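Local coordinates for hypothetical protein PG1100 (Porphyromonas gingivalis, PDB 1ZBS), which is of unknown function but is probably an ASKHA-fold N-acetylglucosamine kinase that would transfer phosphate from ATP to the amino sugar, at residues A[81-86]-A[90-95]. Residues are numbered along the deposited sequence; the frame is centred on the assembly and turned at random.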
# COMPACT_ATOMS: atom_id res chain seq x y z
N ALA A 81 2.07 4.41 32.81
CA ALA A 81 1.66 3.01 32.88
C ALA A 81 2.77 2.17 33.50
O ALA A 81 2.51 1.34 34.37
CB ALA A 81 1.34 2.49 31.48
N LEU A 82 3.99 2.38 33.04
CA LEU A 82 5.15 1.66 33.56
C LEU A 82 5.36 2.03 35.02
O LEU A 82 5.59 1.16 35.86
CB LEU A 82 6.41 2.02 32.76
CG LEU A 82 6.57 1.43 31.36
CD1 LEU A 82 7.65 2.19 30.61
CD2 LEU A 82 6.91 -0.05 31.45
N ASP A 83 5.28 3.32 35.31
CA ASP A 83 5.46 3.79 36.67
C ASP A 83 4.45 3.15 37.63
O ASP A 83 4.72 3.03 38.82
CB ASP A 83 5.37 5.31 36.71
CG ASP A 83 5.80 5.88 38.05
OD1 ASP A 83 4.96 5.89 38.98
OD2 ASP A 83 6.98 6.30 38.18
N SER A 84 3.30 2.73 37.11
CA SER A 84 2.29 2.09 37.95
C SER A 84 2.64 0.60 38.08
O SER A 84 2.19 -0.08 39.00
CB SER A 84 0.89 2.26 37.34
OG SER A 84 0.47 3.61 37.43
N MSE A 85 3.44 0.11 37.14
CA MSE A 85 3.86 -1.28 37.19
C MSE A 85 4.85 -1.42 38.35
O MSE A 85 4.69 -2.28 39.21
CB MSE A 85 4.52 -1.68 35.87
CG MSE A 85 5.08 -3.09 35.87
SE MSE A 85 5.50 -3.71 34.09
CE MSE A 85 7.25 -2.90 33.89
N LEU A 86 5.87 -0.57 38.36
CA LEU A 86 6.85 -0.56 39.44
C LEU A 86 6.81 0.84 40.04
O LEU A 86 7.60 1.71 39.66
CB LEU A 86 8.27 -0.87 38.93
CG LEU A 86 8.64 -2.24 38.37
CD1 LEU A 86 7.78 -3.32 39.02
CD2 LEU A 86 8.47 -2.25 36.86
N ASP A 90 12.95 4.16 40.70
CA ASP A 90 13.54 5.49 40.79
C ASP A 90 13.54 6.28 39.48
O ASP A 90 13.21 7.47 39.46
CB ASP A 90 14.98 5.40 41.31
CG ASP A 90 15.06 5.27 42.83
OD1 ASP A 90 16.16 4.94 43.33
OD2 ASP A 90 14.04 5.50 43.52
N ARG A 91 13.93 5.64 38.38
CA ARG A 91 14.00 6.31 37.09
C ARG A 91 13.31 5.53 35.97
O ARG A 91 13.58 4.34 35.77
CB ARG A 91 15.46 6.56 36.72
CG ARG A 91 15.69 7.53 35.57
CD ARG A 91 17.16 7.62 35.18
NE ARG A 91 18.03 8.09 36.27
CZ ARG A 91 18.09 9.35 36.70
NH1 ARG A 91 17.34 10.29 36.14
NH2 ARG A 91 18.92 9.67 37.69
N ILE A 92 12.43 6.22 35.25
CA ILE A 92 11.69 5.62 34.15
C ILE A 92 11.74 6.52 32.92
O ILE A 92 11.12 7.58 32.88
CB ILE A 92 10.23 5.39 34.54
CG1 ILE A 92 9.39 5.17 33.28
CG2 ILE A 92 9.72 6.57 35.36
CD1 ILE A 92 9.83 3.97 32.48
N GLU A 93 12.49 6.08 31.91
CA GLU A 93 12.66 6.84 30.67
C GLU A 93 12.08 6.10 29.46
O GLU A 93 12.37 4.92 29.25
CB GLU A 93 14.14 7.13 30.43
CG GLU A 93 14.77 8.10 31.43
CD GLU A 93 16.24 8.34 31.14
OE1 GLU A 93 16.58 8.61 29.97
OE2 GLU A 93 17.06 8.26 32.08
N VAL A 94 11.27 6.80 28.67
CA VAL A 94 10.66 6.22 27.48
C VAL A 94 11.14 6.98 26.26
O VAL A 94 11.04 8.21 26.21
CB VAL A 94 9.12 6.30 27.55
CG1 VAL A 94 8.50 5.34 26.55
CG2 VAL A 94 8.65 5.97 28.96
N ALA A 95 11.67 6.26 25.28
CA ALA A 95 12.19 6.88 24.06
C ALA A 95 11.86 6.03 22.84
O ALA A 95 11.50 4.86 22.96
CB ALA A 95 13.69 7.07 24.18
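The second half of a beta-alpha-beta unit closes here, where L82 near the end of helix 75-85 packs on I92 and V94 of strand 91-95. Methyl meets methyl at the centre: L82 CD1 lies 3.4 Å from I92 CD1, tighter than two carbons usually sit, and the same I92 methyl also comes within 3.9 Å of L82 CB. I92 reaches the leucine because its CG1 stands anti to the backbone N (chi1 163°), and its CG2 turns to D83. Further along the strand, L82 CD1 also touches V94 CG2 at 4.2 Å, bridging two residues on the same strand face.

The unit runs from strand 62-67 through the helix into strand 91-95, which pairs in parallel with 62-67 as the outermost strand of a five-stranded sheet ordered 3-2-1-4-5, the arrangement of an ASKHA domain. Helix and strand segments run roughly antiparallel, with 149° between their directions and their axes 9.4 Å apart.

At the partly exposed border, D83 OD2 lies 3.9 Å from I92 CG2, a van der Waals touch between carboxylate oxygen and methyl; no hydrogen bond crosses between 81-86 and 90-95. One helical turn earlier, V94 also touches L78 and N79, and N79 ND2 gives a weak hydrogen bond to I92 O. Alongside, A81 and M85, a selenomethionine, touch the neighbouring helix 38-53.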